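Local coordinates for cell division control protein 45 cdc45 putative (Entamoeba histolytica, PDB 6CC2), which probably serves in DNA replication as the Cdc45 subunit of the replicative CMG helicase, with a conformational switch that may regulate replication, at residues L27-T32 with V37-L42; M45-K48 with L52-A55; F81-A86 with E180-V185. One frame throughout, in Å; residues are numbered along the deposited sequence.

Interaction 1: L27-T32 with V37-L42; sequences LYVSPT and VCYKIL. With EDO (1,2-ethanediol), chain J.
L27 meets one ring edge of Y39: its CB is 3.8 Å from CD2 of Y39, near the ring plane, and its CD1 reaches CE2 of the same ring. The leucine's other methyl turns toward the helix body, where CD2 of L27 meets CD1 of L42 at 3.7 Å. V29, two residues on and facing the same way, adds CG2, which approaches CD2 of Y39 obliquely at 3.9 Å. The tyrosine can meet both because its CG is anti to the backbone N (chi1 -178°), which swings the ring off the helix and across the two aliphatic chains at about a right angle. Strand 24-29 and helix 33-48 open a right-handed beta-alpha-beta crossover of the parallel sheet, and the strand and helix segments run nearly antiparallel, at 156°, with axes 9.7 Å apart. T32 caps the helix, its OG1 accepting from A35 N. At the far end of the ring, Y39 OH shares a 2.5 Å hydrogen bond with O1, in the ring plane, of a 1,2-ethanediol probably from the crystallisation liquor. F378 of helix 374-385 makes an edge-to-face pair with Y39.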
loop_
_atom_site.group_PDB
_atom_site.type_symbol
_atom_site.label_atom_id
_atom_site.label_comp_id
_atom_site.label_asym_id
_atom_site.label_seq_id
_atom_site.Cartn_x
_atom_site.Cartn_y
_atom_site.Cartn_z
ATOM N N LEU A 27 9.732 -17.459 -2.563
ATOM C CA LEU A 27 9.061 -16.452 -1.761
ATOM C C LEU A 27 7.896 -15.873 -2.548
ATOM O O LEU A 27 8.100 -15.279 -3.607
ATOM C CB LEU A 27 10.040 -15.338 -1.353
ATOM C CG LEU A 27 11.212 -15.834 -0.499
ATOM C CD1 LEU A 27 12.445 -16.039 -1.364
ATOM C CD2 LEU A 27 11.484 -14.889 0.646
ATOM N N TYR A 28 6.688 -16.091 -2.044
ATOM C CA TYR A 28 5.457 -15.597 -2.652
ATOM C C TYR A 28 5.140 -14.225 -2.052
ATOM O O TYR A 28 4.996 -14.089 -0.839
ATOM C CB TYR A 28 4.316 -16.583 -2.389
ATOM C CG TYR A 28 4.464 -17.942 -3.030
ATOM C CD1 TYR A 28 5.508 -18.794 -2.684
ATOM C CD2 TYR A 28 3.557 -18.385 -3.971
ATOM C CE1 TYR A 28 5.648 -20.036 -3.282
ATOM C CE2 TYR A 28 3.668 -19.630 -4.563
ATOM C CZ TYR A 28 4.724 -20.450 -4.218
ATOM O OH TYR A 28 4.832 -21.682 -4.815
ATOM N N VAL A 29 5.039 -13.215 -2.912
ATOM C CA VAL A 29 5.011 -11.828 -2.485
ATOM C C VAL A 29 3.690 -11.221 -2.926
ATOM O O VAL A 29 3.414 -11.150 -4.124
ATOM C CB VAL A 29 6.187 -11.041 -3.065
ATOM C CG1 VAL A 29 6.204 -9.630 -2.500
ATOM C CG2 VAL A 29 7.498 -11.754 -2.786
ATOM N N SER A 30 2.897 -10.815 -1.976
ATOM C CA SER A 30 1.662 -10.089 -2.278
ATOM C C SER A 30 1.964 -8.620 -2.595
ATOM O O SER A 30 3.044 -8.119 -2.290
ATOM C CB SER A 30 0.710 -10.240 -1.113
ATOM O OG SER A 30 1.213 -9.602 0.033
ATOM N N PRO A 31 1.017 -7.908 -3.228
ATOM C CA PRO A 31 1.352 -6.594 -3.833
ATOM C C PRO A 31 1.287 -5.412 -2.872
ATOM O O PRO A 31 0.438 -4.522 -2.971
ATOM C CB PRO A 31 0.318 -6.458 -4.953
ATOM C CG PRO A 31 -0.552 -7.687 -4.905
ATOM C CD PRO A 31 -0.325 -8.377 -3.623
ATOM N N THR A 32 2.210 -5.380 -1.910
ATOM C CA THR A 32 2.394 -4.202 -1.060
ATOM C C THR A 32 3.870 -3.842 -1.035
ATOM O O THR A 32 4.730 -4.700 -1.222
ATOM C CB THR A 32 1.902 -4.447 0.385
ATOM O OG1 THR A 32 2.787 -5.286 1.088
ATOM C CG2 THR A 32 0.477 -5.061 0.386
ATOM N N VAL A 37 9.715 -4.938 0.704
ATOM C CA VAL A 37 10.751 -4.702 1.716
ATOM C C VAL A 37 11.133 -6.006 2.401
ATOM O O VAL A 37 12.312 -6.296 2.620
ATOM C CB VAL A 37 10.264 -3.660 2.739
ATOM C CG1 VAL A 37 11.139 -3.647 3.980
ATOM C CG2 VAL A 37 10.178 -2.269 2.082
ATOM N N CYS A 38 10.130 -6.808 2.794
ATOM C CA CYS A 38 10.414 -8.073 3.456
ATOM C C CYS A 38 11.240 -8.978 2.552
ATOM O O CYS A 38 12.289 -9.493 2.958
ATOM C CB CYS A 38 9.094 -8.727 3.876
ATOM S SG CYS A 38 9.268 -10.311 4.735
ATOM N N TYR A 39 10.807 -9.140 1.303
ATOM C CA TYR A 39 11.590 -9.899 0.341
ATOM C C TYR A 39 13.023 -9.382 0.253
ATOM O O TYR A 39 13.975 -10.161 0.228
ATOM C CB TYR A 39 10.947 -9.831 -1.042
ATOM C CG TYR A 39 11.697 -10.638 -2.064
ATOM C CD1 TYR A 39 12.753 -10.070 -2.783
ATOM C CD2 TYR A 39 11.405 -11.964 -2.290
ATOM C CE1 TYR A 39 13.468 -10.795 -3.694
ATOM C CE2 TYR A 39 12.114 -12.693 -3.202
ATOM C CZ TYR A 39 13.152 -12.113 -3.899
ATOM O OH TYR A 39 13.881 -12.850 -4.824
ATOM N N LYS A 40 13.189 -8.060 0.145
ATOM C CA LYS A 40 14.522 -7.474 -0.008
ATOM C C LYS A 40 15.420 -7.835 1.169
ATOM O O LYS A 40 16.568 -8.280 0.982
ATOM C CB LYS A 40 14.387 -5.940 -0.144
ATOM C CG LYS A 40 15.699 -5.169 -0.212
ATOM C CD LYS A 40 16.517 -5.566 -1.408
ATOM C CE LYS A 40 17.775 -4.728 -1.531
ATOM N NZ LYS A 40 18.590 -5.134 -2.733
ATOM N N ILE A 41 14.905 -7.678 2.389
ATOM C CA ILE A 41 15.720 -7.927 3.577
ATOM C C ILE A 41 16.093 -9.404 3.681
ATOM O O ILE A 41 17.244 -9.758 3.961
ATOM C CB ILE A 41 14.971 -7.423 4.833
ATOM C CG1 ILE A 41 14.902 -5.897 4.793
ATOM C CG2 ILE A 41 15.669 -7.886 6.097
ATOM C CD1 ILE A 41 14.112 -5.264 5.950
ATOM N N LEU A 42 15.113 -10.296 3.474
ATOM C CA LEU A 42 15.431 -11.715 3.418
ATOM C C LEU A 42 16.435 -12.005 2.314
ATOM O O LEU A 42 17.372 -12.808 2.491
ATOM C CB LEU A 42 14.172 -12.542 3.215
ATOM C CG LEU A 42 13.152 -12.466 4.355
ATOM C CD1 LEU A 42 11.840 -13.103 3.884
ATOM C CD2 LEU A 42 13.655 -13.121 5.620
HETATM C C1 EDO J . 16.796 -10.829 -5.956
HETATM O O1 EDO J . 16.120 -12.069 -5.705
HETATM C C2 EDO J . 17.859 -10.617 -4.888
HETATM O O2 EDO J . 18.735 -11.752 -4.849
#

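Interaction 2: M45-K48 with L52-A55; sequences MFEK and LHSA. With EDO (1,2-ethanediol), chain J.
With its CG anti to the carbonyl carbon, F46 drops its ring from the last turn of helix 33-48 toward the sheet, while H53 tucks CG between its own backbone N and carbonyl carbon (chi1 59°) and so raises the imidazole to meet it. The two rings form a T-shaped (edge-to-face) pair, centroids 5.5 Å apart and planes at 62°. The phenylalanine supplies the edge: CD2 of F46 sits 3.9 Å from CG of H53, above the imidazole face and offset toward its rim. Closer to the helix backbone, CB of F46 touches ND1 of H53 at 3.7 Å. ND1 bonds to L51 O, in the turn leading into the strand, which sets the rotation of the imidazole; in this crystal NE2 of H53 also donates to O2 of a 1,2-ethanediol at 3.0 Å, with a bent N-H...O angle of 132°. E47 comes in at the imidazole edge, CG of E47 being 4.1 Å from CE1 of H53, and its carboxylate lies nearly coplanar with the ring. The contact ties the end of helix 33-48 to the start of strand 53-57, across the short turn into the second strand of the beta-alpha-beta unit. Helix 8-20 packs on F46 through Y12 and L15, while H53 also rests on I25 and L27 of the neighbouring strand 24-29.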
loop_
_atom_site.group_PDB
_atom_site.type_symbol
_atom_site.label_atom_id
_atom_site.label_comp_id
_atom_site.label_asym_id
_atom_site.label_seq_id
_atom_site.Cartn_x
_atom_site.Cartn_y
_atom_site.Cartn_z
HETATM N N MSE A 45 20.154 -11.380 3.208
HETATM C CA MSE A 45 20.716 -12.448 4.029
HETATM C C MSE A 45 20.995 -13.669 3.170
HETATM O O MSE A 45 22.070 -14.247 3.241
HETATM C CB MSE A 45 19.753 -12.806 5.158
HETATM C CG MSE A 45 19.633 -11.724 6.217
HETATM SE SE MSE A 45 18.574 -12.357 7.711
HETATM C CE MSE A 45 16.822 -11.767 7.078
ATOM N N PHE A 46 20.003 -14.064 2.365
ATOM C CA PHE A 46 20.171 -15.241 1.515
ATOM C C PHE A 46 21.347 -15.085 0.563
ATOM O O PHE A 46 22.141 -16.026 0.394
ATOM C CB PHE A 46 18.892 -15.499 0.718
ATOM C CG PHE A 46 17.692 -15.842 1.550
ATOM C CD1 PHE A 46 17.813 -16.192 2.886
ATOM C CD2 PHE A 46 16.421 -15.795 0.987
ATOM C CE1 PHE A 46 16.699 -16.503 3.636
ATOM C CE2 PHE A 46 15.312 -16.117 1.739
ATOM C CZ PHE A 46 15.464 -16.488 3.059
ATOM N N GLU A 47 21.488 -13.914 -0.062
ATOM C CA GLU A 47 22.618 -13.670 -0.951
ATOM C C GLU A 47 23.943 -13.867 -0.225
ATOM O O GLU A 47 24.851 -14.547 -0.724
ATOM C CB GLU A 47 22.550 -12.257 -1.525
ATOM C CG GLU A 47 21.465 -12.022 -2.554
ATOM C CD GLU A 47 21.330 -10.550 -2.917
ATOM O OE1 GLU A 47 22.323 -9.805 -2.776
ATOM O OE2 GLU A 47 20.227 -10.136 -3.332
ATOM N N LYS A 48 24.072 -13.278 0.965
ATOM C CA LYS A 48 25.332 -13.355 1.698
ATOM C C LYS A 48 25.683 -14.790 2.058
ATOM O O LYS A 48 26.863 -15.130 2.154
ATOM C CB LYS A 48 25.244 -12.487 2.957
ATOM C CG LYS A 48 26.577 -11.950 3.437
ATOM C CD LYS A 48 26.506 -10.449 3.689
ATOM C CE LYS A 48 26.420 -9.671 2.384
ATOM N NZ LYS A 48 26.213 -8.215 2.617
ATOM N N LEU A 52 20.107 -20.116 -2.751
ATOM C CA LEU A 52 19.328 -19.879 -3.959
ATOM C C LEU A 52 17.876 -19.602 -3.608
ATOM O O LEU A 52 17.293 -20.247 -2.737
ATOM C CB LEU A 52 19.429 -21.089 -4.881
ATOM C CG LEU A 52 20.851 -21.485 -5.245
ATOM C CD1 LEU A 52 20.848 -22.671 -6.202
ATOM C CD2 LEU A 52 21.599 -20.310 -5.840
ATOM N N HIS A 53 17.293 -18.598 -4.263
ATOM C CA HIS A 53 15.930 -18.205 -3.945
ATOM C C HIS A 53 15.318 -17.562 -5.178
ATOM O O HIS A 53 16.018 -17.137 -6.092
ATOM C CB HIS A 53 15.886 -17.243 -2.744
ATOM C CG HIS A 53 16.672 -15.985 -2.941
ATOM N ND1 HIS A 53 18.046 -15.941 -2.834
ATOM C CD2 HIS A 53 16.274 -14.720 -3.231
ATOM C CE1 HIS A 53 18.462 -14.709 -3.068
ATOM N NE2 HIS A 53 17.409 -13.950 -3.308
ATOM N N SER A 54 13.988 -17.510 -5.186
ATOM C CA SER A 54 13.260 -16.949 -6.309
ATOM C C SER A 54 12.012 -16.260 -5.769
ATOM O O SER A 54 11.531 -16.572 -4.680
ATOM C CB SER A 54 12.886 -18.016 -7.333
ATOM O OG SER A 54 12.084 -19.028 -6.755
ATOM N N ALA A 55 11.509 -15.300 -6.537
ATOM C CA ALA A 55 10.318 -14.565 -6.161
ATOM C C ALA A 55 9.138 -15.050 -6.983
ATOM O O ALA A 55 9.265 -15.294 -8.179
ATOM C CB ALA A 55 10.516 -13.061 -6.375
HETATM C C1 EDO J . 16.796 -10.829 -5.956
HETATM O O1 EDO J . 16.120 -12.069 -5.705
HETATM C C2 EDO J . 17.859 -10.617 -4.888
HETATM O O2 EDO J . 18.735 -11.752 -4.849
#

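Interaction 3: F81-A86 with E180-V185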
loop_
_atom_site.group_PDB
_atom_site.type_symbol
_atom_site.label_atom_id
_atom_site.label_comp_id
_atom_site.label_asym_id
_atom_site.label_seq_id
_atom_site.Cartn_x
_atom_site.Cartn_y
_atom_site.Cartn_z
ATOM N N PHE A 81 8.171 -19.200 1.485
ATOM C CA PHE A 81 7.734 -18.109 2.341
ATOM C C PHE A 81 6.537 -17.445 1.676
ATOM O O PHE A 81 6.587 -17.150 0.481
ATOM C CB PHE A 81 8.838 -17.064 2.519
ATOM C CG PHE A 81 9.924 -17.488 3.424
ATOM C CD1 PHE A 81 10.960 -18.291 2.963
ATOM C CD2 PHE A 81 9.938 -17.077 4.756
ATOM C CE1 PHE A 81 11.990 -18.663 3.808
ATOM C CE2 PHE A 81 10.970 -17.463 5.597
ATOM C CZ PHE A 81 11.981 -18.262 5.123
ATOM N N PHE A 82 5.475 -17.228 2.441
ATOM C CA PHE A 82 4.327 -16.438 2.019
ATOM C C PHE A 82 4.425 -15.098 2.733
ATOM O O PHE A 82 4.461 -15.049 3.976
ATOM C CB PHE A 82 3.023 -17.151 2.360
ATOM C CG PHE A 82 2.866 -18.502 1.695
ATOM C CD1 PHE A 82 3.309 -18.716 0.398
ATOM C CD2 PHE A 82 2.287 -19.549 2.373
ATOM C CE1 PHE A 82 3.162 -19.952 -0.217
ATOM C CE2 PHE A 82 2.130 -20.792 1.763
ATOM C CZ PHE A 82 2.572 -20.992 0.459
ATOM N N ILE A 83 4.512 -14.016 1.954
ATOM C CA ILE A 83 4.770 -12.679 2.494
ATOM C C ILE A 83 3.524 -11.806 2.348
ATOM O O ILE A 83 3.072 -11.526 1.231
ATOM C CB ILE A 83 5.987 -12.040 1.804
ATOM C CG1 ILE A 83 7.232 -12.899 2.047
ATOM C CG2 ILE A 83 6.199 -10.611 2.294
ATOM C CD1 ILE A 83 8.472 -12.424 1.303
ATOM N N ASP A 84 3.013 -11.356 3.502
ATOM C CA ASP A 84 1.848 -10.454 3.634
ATOM C C ASP A 84 0.580 -11.081 3.072
ATOM O O ASP A 84 -0.354 -10.397 2.690
ATOM C CB ASP A 84 2.106 -9.071 3.028
ATOM C CG ASP A 84 1.644 -7.921 3.959
ATOM O OD1 ASP A 84 1.216 -8.200 5.104
ATOM O OD2 ASP A 84 1.719 -6.734 3.555
ATOM N N CYS A 85 0.532 -12.409 3.051
ATOM C CA CYS A 85 -0.670 -13.156 2.734
ATOM C C CYS A 85 -0.574 -14.518 3.412
ATOM O O CYS A 85 0.476 -14.887 3.948
ATOM C CB CYS A 85 -0.852 -13.321 1.225
ATOM S SG CYS A 85 0.485 -14.224 0.393
ATOM N N ALA A 86 -1.701 -15.230 3.412
ATOM C CA ALA A 86 -1.847 -16.620 3.811
ATOM C C ALA A 86 -2.002 -16.835 5.308
ATOM O O ALA A 86 -2.535 -17.866 5.728
ATOM C CB ALA A 86 -0.657 -17.459 3.334
ATOM N N GLU A 180 2.337 -5.908 13.067
ATOM C CA GLU A 180 3.690 -5.501 12.701
ATOM C C GLU A 180 3.993 -5.646 11.213
ATOM O O GLU A 180 3.651 -6.643 10.566
ATOM C CB GLU A 180 4.691 -6.331 13.511
ATOM C CG GLU A 180 6.103 -5.822 13.483
ATOM C CD GLU A 180 6.944 -6.469 14.559
ATOM O OE1 GLU A 180 6.878 -7.711 14.683
ATOM O OE2 GLU A 180 7.644 -5.735 15.291
ATOM N N SER A 181 4.697 -4.648 10.682
ATOM C CA SER A 181 5.153 -4.660 9.287
ATOM C C SER A 181 5.918 -5.937 8.982
ATOM O O SER A 181 6.673 -6.421 9.817
ATOM C CB SER A 181 6.053 -3.431 9.067
ATOM O OG SER A 181 7.129 -3.679 8.213
ATOM N N VAL A 182 5.710 -6.481 7.782
ATOM C CA VAL A 182 6.420 -7.708 7.411
ATOM C C VAL A 182 7.906 -7.428 7.187
ATOM O O VAL A 182 8.776 -8.291 7.446
ATOM C CB VAL A 182 5.780 -8.400 6.198
ATOM C CG1 VAL A 182 4.382 -8.913 6.563
ATOM C CG2 VAL A 182 5.694 -7.450 4.969
ATOM N N GLY A 183 8.242 -6.249 6.699
ATOM C CA GLY A 183 9.643 -5.853 6.641
ATOM C C GLY A 183 10.289 -5.763 8.004
ATOM O O GLY A 183 11.471 -6.093 8.163
ATOM N N ARG A 184 9.529 -5.336 9.011
ATOM C CA ARG A 184 10.051 -5.267 10.365
ATOM C C ARG A 184 10.388 -6.659 10.898
ATOM O O ARG A 184 11.383 -6.838 11.612
ATOM C CB ARG A 184 9.028 -4.571 11.267
ATOM C CG ARG A 184 9.319 -4.646 12.713
ATOM C CD ARG A 184 10.549 -3.825 13.106
ATOM N NE ARG A 184 10.630 -3.689 14.560
ATOM C CZ ARG A 184 10.099 -2.683 15.251
ATOM N NH1 ARG A 184 9.464 -1.699 14.627
ATOM N NH2 ARG A 184 10.216 -2.653 16.566
ATOM N N VAL A 185 9.571 -7.661 10.555
ATOM C CA VAL A 185 9.858 -9.027 10.978
ATOM C C VAL A 185 11.149 -9.520 10.336
ATOM O O VAL A 185 11.966 -10.182 10.987
ATOM C CB VAL A 185 8.677 -9.955 10.650
ATOM C CG1 VAL A 185 9.058 -11.420 10.948
ATOM C CG2 VAL A 185 7.451 -9.571 11.441
#
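At the C-terminal edge of the parallel sheet, where strand 77-83 gives way to a loop, the beginning of helix 182-192 settles against the chain, and V182, the first residue of that helix, makes the contact. Its two methyls divide the work. CG1 of V182 points at the carboxylate of D84, 3.6 Å from OD1, the two side chains crossing at about a right angle; CG2 of V182 rests more loosely on CG2 of I83, at 4.2 Å. The first torsion of the valine (chi1 -66°) sets CG1 anti to the carbonyl carbon and CG2 between the backbone N and that carbon, which spreads the methyls over both neighbours. The apolar methyl beside OD1 does nothing for its polarity, but the buried carboxylate is provided for elsewhere: OD1 is hydrogen-bonded to S108 OG and OD2 to T32 OG1, so both oxygens are held and the group is fixed in rotation. D84 itself has left-handed backbone angles (phi 62°, psi 26°), turning the chain sharply out of the strand. S181 is the N-cap of the helix, its OG accepting from R184 N at 3.0 Å. D34, near the start of helix 33-48, joins this end as well, taking hydrogen bonds from V182 N and G183 N. Thus helix 182-192 lies on the sheet beside helix 33-48, with C38 of that helix touching both I83 and V182, and I106 of strand 102-106 lying under V182 and V185.

All three contacts lie where helices pack on one face of the parallel sheet. Interaction 1 and interaction 2 come in series along the chain and share helix 33-48, closing the two halves of one beta-alpha-beta unit; their centres are about 12 Å apart, L27 N bonds to S54 O across the adjoining strands, and one 1,2-ethanediol touches both. Interaction 3 follows, its second segment nearly a hundred residues on, yet its centre is just about 7 Å from that of interaction 1, because strands 24-29 and 77-83 are neighbours and Y28 bonds to F81 and I83. The centres of interactions 2 and 3 are about 16 Å apart. A distant helix thereby joins the local crossover: interactions 1 and 3 are buried beneath the helices, interaction 2 at their partly exposed end.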